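Local coordinates for mandelate racemase/muconate lactonizing enzyme family protein (Roseovarius nubinhibens ISM, PDB 3U4F), which binds magnesium in an enolase-superfamily TIM barrel and probably acts as a hydro-lyase, at residues I269-Y283 with V293-H307. Sequence-based numbering, arbitrary orientation.
Sequences IDMRAVDVVQPDILY and VARMAEAAALPVTPH. With GAI (guanidine), chain F.
The His307 ring meets Asp280 OD1 and the bound guanidine at its edge, while the Tyr283 ring lies nearly parallel but slid aside, planes at 23° and centroids 5.8 Å apart. Asp280 OD1 also sits over one face of the Tyr283 ring, 3.8 Å above its plane, offset toward the rim. Here, at the C-terminal mouth of the enolase-superfamily TIM barrel, 276-277 and the run to His307 lie parallel after a beta-alpha-beta crossover through helix 287-299. His307 CD2 comes within 3.3 Å of guanidine N3, and Lys94 of the second subunit packs against the Tyr283 and His307 side chains. His307 ND1 donates to the anti lone pair of Asp280 OD1 at 2.7 Å, close to the ring plane, the two groups turned 44° apart. With CG anti to the backbone N (chi1 175°), Asp280 reaches His307 while OD2 caps the next turn through Tyr283 N. An alanine in place of His307 is likely to leave Asp280 OD1 without its ring N-H donor. Along the strand pair, Val277 N donates to Pro303 O at 3.0 Å and Thr305 N to Val277 O, while Gln278 OE1 is hydrogen-bonded to Thr254 OG1 and its NE2 to OE1 of the magnesium ligand Glu231. Outside, the Ile269 and Met296 side chains cross at about a right angle, and Ala300 CB sits over one face of the Arg272 guanidinium, 3.5 Å from Arg272 NH2.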
loop_
_atom_site.group_PDB
_atom_site.type_symbol
_atom_site.label_atom_id
_atom_site.label_comp_id
_atom_site.label_asym_id
_atom_site.label_seq_id
_atom_site.Cartn_x
_atom_site.Cartn_y
_atom_site.Cartn_z
ATOM N N ILE A 269 14.490 -6.110 9.967
ATOM C CA ILE A 269 15.382 -5.941 11.125
ATOM C C ILE A 269 15.820 -7.315 11.669
ATOM O O ILE A 269 17.002 -7.505 11.989
ATOM C CB ILE A 269 14.736 -5.024 12.196
ATOM C CG1 ILE A 269 14.660 -3.577 11.658
ATOM C CG2 ILE A 269 15.480 -5.104 13.547
ATOM C CD1 ILE A 269 13.823 -2.605 12.493
ATOM N N ASP A 270 14.875 -8.252 11.760
ATOM C CA ASP A 270 15.147 -9.616 12.267
ATOM C C ASP A 270 16.195 -10.346 11.406
ATOM O O ASP A 270 17.038 -11.083 11.930
ATOM C CB ASP A 270 13.860 -10.448 12.292
ATOM C CG ASP A 270 12.966 -10.159 13.510
ATOM O OD1 ASP A 270 13.304 -9.310 14.381
ATOM O OD2 ASP A 270 11.902 -10.804 13.586
HETATM N N MSE A 271 16.171 -10.124 10.094
HETATM C CA MSE A 271 17.156 -10.742 9.196
HETATM C C MSE A 271 18.426 -9.912 9.023
HETATM O O MSE A 271 19.340 -10.330 8.308
HETATM C CB MSE A 271 16.523 -11.017 7.827
HETATM C CG MSE A 271 16.272 -9.771 7.056
HETATM SE SE MSE A 271 15.066 -10.065 5.521
HETATM C CE MSE A 271 16.423 -10.669 4.373
ATOM N N ARG A 272 18.469 -8.746 9.666
ATOM C CA ARG A 272 19.581 -7.779 9.552
ATOM C C ARG A 272 19.942 -7.459 8.122
ATOM O O ARG A 272 21.103 -7.590 7.704
ATOM C CB ARG A 272 20.839 -8.262 10.274
ATOM C CG ARG A 272 20.885 -7.882 11.734
ATOM C CD ARG A 272 20.367 -9.024 12.508
ATOM N NE ARG A 272 20.489 -8.849 13.951
ATOM C CZ ARG A 272 19.461 -8.659 14.774
ATOM N NH1 ARG A 272 18.223 -8.574 14.295
ATOM N NH2 ARG A 272 19.683 -8.561 16.085
ATOM N N ALA A 273 18.941 -7.058 7.356
ATOM C CA ALA A 273 19.138 -6.836 5.956
ATOM C C ALA A 273 19.927 -5.539 5.709
ATOM O O ALA A 273 20.571 -5.403 4.680
ATOM C CB ALA A 273 17.801 -6.785 5.255
ATOM N N VAL A 274 19.832 -4.575 6.635
ATOM C CA VAL A 274 20.573 -3.326 6.528
ATOM C C VAL A 274 21.321 -3.051 7.845
ATOM O O VAL A 274 20.974 -3.606 8.890
ATOM C CB VAL A 274 19.669 -2.083 6.189
ATOM C CG1 VAL A 274 19.024 -2.201 4.812
ATOM C CG2 VAL A 274 18.585 -1.895 7.241
ATOM N N ASP A 275 22.319 -2.172 7.763
ATOM C CA ASP A 275 23.119 -1.746 8.917
ATOM C C ASP A 275 22.546 -0.534 9.629
ATOM O O ASP A 275 22.790 -0.356 10.821
ATOM C CB ASP A 275 24.538 -1.442 8.460
ATOM C CG ASP A 275 25.186 -2.643 7.762
ATOM O OD1 ASP A 275 25.400 -3.698 8.432
ATOM O OD2 ASP A 275 25.403 -2.553 6.538
ATOM N N VAL A 276 21.811 0.299 8.890
ATOM C CA VAL A 276 21.171 1.505 9.435
ATOM C C VAL A 276 19.736 1.525 8.867
ATOM O O VAL A 276 19.562 1.351 7.667
ATOM C CB VAL A 276 21.890 2.762 8.959
ATOM C CG1 VAL A 276 21.218 4.033 9.520
ATOM C CG2 VAL A 276 23.382 2.761 9.352
ATOM N N VAL A 277 18.735 1.744 9.715
ATOM C CA VAL A 277 17.355 1.822 9.228
ATOM C C VAL A 277 16.934 3.271 8.948
ATOM O O VAL A 277 17.333 4.202 9.669
ATOM C CB VAL A 277 16.352 1.090 10.160
ATOM C CG1 VAL A 277 16.770 -0.372 10.343
ATOM C CG2 VAL A 277 16.269 1.745 11.539
ATOM N N GLN A 278 16.112 3.457 7.918
ATOM C CA GLN A 278 15.799 4.800 7.441
ATOM C C GLN A 278 14.288 5.004 7.206
ATOM O O GLN A 278 13.883 5.325 6.118
ATOM C CB GLN A 278 16.567 5.108 6.151
ATOM C CG GLN A 278 18.067 5.028 6.360
ATOM C CD GLN A 278 18.789 5.507 5.146
ATOM O OE1 GLN A 278 18.897 4.769 4.178
ATOM N NE2 GLN A 278 19.294 6.751 5.179
ATOM N N PRO A 279 13.482 4.905 8.262
ATOM C CA PRO A 279 12.048 5.241 8.104
ATOM C C PRO A 279 11.847 6.722 7.692
ATOM O O PRO A 279 12.699 7.576 7.968
ATOM C CB PRO A 279 11.480 5.004 9.508
ATOM C CG PRO A 279 12.655 5.188 10.430
ATOM C CD PRO A 279 13.825 4.582 9.654
ATOM N N ASP A 280 10.755 7.005 6.993
ATOM C CA ASP A 280 10.349 8.390 6.742
ATOM C C ASP A 280 9.162 8.515 7.669
ATOM O O ASP A 280 8.237 7.707 7.592
ATOM C CB ASP A 280 9.919 8.575 5.275
ATOM C CG ASP A 280 9.378 9.980 4.983
ATOM O OD1 ASP A 280 10.026 10.747 4.246
ATOM O OD2 ASP A 280 8.277 10.310 5.489
ATOM N N ILE A 281 9.197 9.494 8.560
ATOM C CA ILE A 281 8.170 9.613 9.593
ATOM C C ILE A 281 6.769 9.740 8.992
ATOM O O ILE A 281 5.811 9.181 9.540
ATOM C CB ILE A 281 8.465 10.805 10.497
ATOM C CG1 ILE A 281 9.726 10.542 11.342
ATOM C CG2 ILE A 281 7.267 11.129 11.405
ATOM C CD1 ILE A 281 10.156 11.895 12.141
ATOM N N LEU A 282 6.643 10.470 7.896
ATOM C CA LEU A 282 5.318 10.660 7.315
ATOM C C LEU A 282 4.866 9.529 6.379
ATOM O O LEU A 282 3.669 9.215 6.349
ATOM C CB LEU A 282 5.197 12.045 6.686
ATOM C CG LEU A 282 5.523 13.222 7.646
ATOM C CD1 LEU A 282 5.343 14.567 6.931
ATOM C CD2 LEU A 282 4.649 13.161 8.928
ATOM N N TYR A 283 5.788 8.897 5.648
ATOM C CA TYR A 283 5.440 7.684 4.878
ATOM C C TYR A 283 5.000 6.535 5.780
ATOM O O TYR A 283 4.101 5.768 5.445
ATOM C CB TYR A 283 6.589 7.195 3.983
ATOM C CG TYR A 283 6.987 8.122 2.819
ATOM C CD1 TYR A 283 6.076 9.053 2.285
ATOM C CD2 TYR A 283 8.255 8.024 2.221
ATOM C CE1 TYR A 283 6.426 9.877 1.200
ATOM C CE2 TYR A 283 8.634 8.886 1.143
ATOM C CZ TYR A 283 7.704 9.813 0.651
ATOM O OH TYR A 283 8.013 10.652 -0.424
ATOM N N VAL A 293 9.442 1.386 15.151
ATOM C CA VAL A 293 10.563 0.961 14.320
ATOM C C VAL A 293 11.917 1.237 15.006
ATOM O O VAL A 293 12.798 0.369 15.025
ATOM C CB VAL A 293 10.490 1.580 12.914
ATOM C CG1 VAL A 293 11.782 1.341 12.119
ATOM C CG2 VAL A 293 9.296 0.998 12.171
ATOM N N ALA A 294 12.071 2.423 15.578
ATOM C CA ALA A 294 13.307 2.755 16.298
ATOM C C ALA A 294 13.551 1.766 17.420
ATOM O O ALA A 294 14.699 1.366 17.657
ATOM C CB ALA A 294 13.245 4.180 16.877
ATOM N N ARG A 295 12.489 1.392 18.144
ATOM C CA ARG A 295 12.647 0.415 19.252
ATOM C C ARG A 295 13.038 -0.985 18.761
ATOM O O ARG A 295 13.877 -1.640 19.385
ATOM C CB ARG A 295 11.408 0.337 20.136
ATOM C CG ARG A 295 11.247 1.541 21.068
ATOM C CD ARG A 295 9.916 1.454 21.844
ATOM N NE ARG A 295 9.332 2.795 22.000
ATOM C CZ ARG A 295 8.139 3.173 21.530
ATOM N NH1 ARG A 295 7.340 2.317 20.893
ATOM N NH2 ARG A 295 7.733 4.419 21.737
HETATM N N MSE A 296 12.422 -1.454 17.662
HETATM C CA MSE A 296 12.858 -2.718 17.041
HETATM C C MSE A 296 14.343 -2.661 16.651
HETATM O O MSE A 296 15.112 -3.613 16.917
HETATM C CB MSE A 296 12.047 -3.018 15.775
HETATM C CG MSE A 296 10.563 -3.239 16.000
HETATM SE SE MSE A 296 9.799 -3.652 14.223
HETATM C CE MSE A 296 8.135 -2.583 14.309
ATOM N N ALA A 297 14.732 -1.554 16.019
ATOM C CA ALA A 297 16.132 -1.328 15.635
ATOM C C ALA A 297 17.066 -1.281 16.853
ATOM O O ALA A 297 18.175 -1.859 16.839
ATOM C CB ALA A 297 16.254 -0.026 14.809
ATOM N N GLU A 298 16.608 -0.627 17.917
ATOM C CA GLU A 298 17.391 -0.505 19.146
ATOM C C GLU A 298 17.723 -1.896 19.749
ATOM O O GLU A 298 18.860 -2.149 20.174
ATOM C CB GLU A 298 16.613 0.338 20.159
ATOM C CG GLU A 298 17.338 0.574 21.497
ATOM C CD GLU A 298 16.448 1.278 22.517
ATOM O OE1 GLU A 298 15.331 1.764 22.168
ATOM O OE2 GLU A 298 16.880 1.352 23.676
ATOM N N ALA A 299 16.720 -2.770 19.775
ATOM C CA ALA A 299 16.858 -4.159 20.268
ATOM C C ALA A 299 17.830 -4.973 19.410
ATOM O O ALA A 299 18.418 -5.956 19.873
ATOM C CB ALA A 299 15.499 -4.848 20.326
ATOM N N ALA A 300 17.994 -4.565 18.163
ATOM C CA ALA A 300 18.924 -5.215 17.238
ATOM C C ALA A 300 20.257 -4.467 17.123
ATOM O O ALA A 300 21.098 -4.811 16.272
ATOM C CB ALA A 300 18.266 -5.344 15.841
ATOM N N ALA A 301 20.422 -3.429 17.952
ATOM C CA ALA A 301 21.593 -2.541 17.942
ATOM C C ALA A 301 21.862 -1.872 16.583
ATOM O O ALA A 301 23.015 -1.709 16.175
ATOM C CB ALA A 301 22.864 -3.268 18.484
ATOM N N LEU A 302 20.786 -1.454 15.902
ATOM C CA LEU A 302 20.903 -0.744 14.639
ATOM C C LEU A 302 20.551 0.713 14.856
ATOM O O LEU A 302 19.543 1.010 15.519
ATOM C CB LEU A 302 19.923 -1.302 13.617
ATOM C CG LEU A 302 20.232 -2.492 12.697
ATOM C CD1 LEU A 302 21.484 -3.314 13.021
ATOM C CD2 LEU A 302 18.983 -3.329 12.363
ATOM N N PRO A 303 21.346 1.619 14.287
ATOM C CA PRO A 303 20.969 3.033 14.358
ATOM C C PRO A 303 19.861 3.420 13.386
ATOM O O PRO A 303 19.605 2.702 12.403
ATOM C CB PRO A 303 22.247 3.783 13.973
ATOM C CG PRO A 303 23.086 2.787 13.262
ATOM C CD PRO A 303 22.660 1.409 13.653
ATOM N N VAL A 304 19.273 4.586 13.649
ATOM C CA VAL A 304 18.118 5.097 12.907
ATOM C C VAL A 304 18.483 6.451 12.304
ATOM O O VAL A 304 18.776 7.414 13.022
ATOM C CB VAL A 304 16.885 5.229 13.810
ATOM C CG1 VAL A 304 15.703 5.818 13.006
ATOM C CG2 VAL A 304 16.521 3.878 14.462
ATOM N N THR A 305 18.509 6.505 10.981
ATOM C CA THR A 305 18.850 7.728 10.253
ATOM C C THR A 305 17.706 7.981 9.268
ATOM O O THR A 305 17.741 7.516 8.138
ATOM C CB THR A 305 20.215 7.569 9.512
ATOM O OG1 THR A 305 21.238 7.382 10.494
ATOM C CG2 THR A 305 20.562 8.820 8.730
ATOM N N PRO A 306 16.671 8.711 9.709
ATOM C CA PRO A 306 15.442 8.789 8.895
ATOM C C PRO A 306 15.618 9.506 7.570
ATOM O O PRO A 306 16.543 10.283 7.389
ATOM C CB PRO A 306 14.479 9.581 9.803
ATOM C CG PRO A 306 14.935 9.250 11.179
ATOM C CD PRO A 306 16.465 9.319 11.024
ATOM N N HIS A 307 14.690 9.240 6.649
ATOM C CA HIS A 307 14.655 9.887 5.373
ATOM C C HIS A 307 13.825 11.145 5.539
ATOM O O HIS A 307 12.754 11.151 6.155
ATOM C CB HIS A 307 13.968 8.937 4.379
ATOM C CG HIS A 307 13.526 9.583 3.106
ATOM N ND1 HIS A 307 12.246 10.067 2.927
ATOM C CD2 HIS A 307 14.172 9.772 1.932
ATOM C CE1 HIS A 307 12.128 10.535 1.692
ATOM N NE2 HIS A 307 13.280 10.368 1.070
HETATM C C GAI F . 16.762 9.941 -0.215
HETATM N N1 GAI F . 16.682 11.243 -0.307
HETATM N N2 GAI F . 16.278 9.057 -1.158
HETATM N N3 GAI F . 17.300 9.374 0.878
HETATM O O HOH W 1 11.489 11.149 8.583
#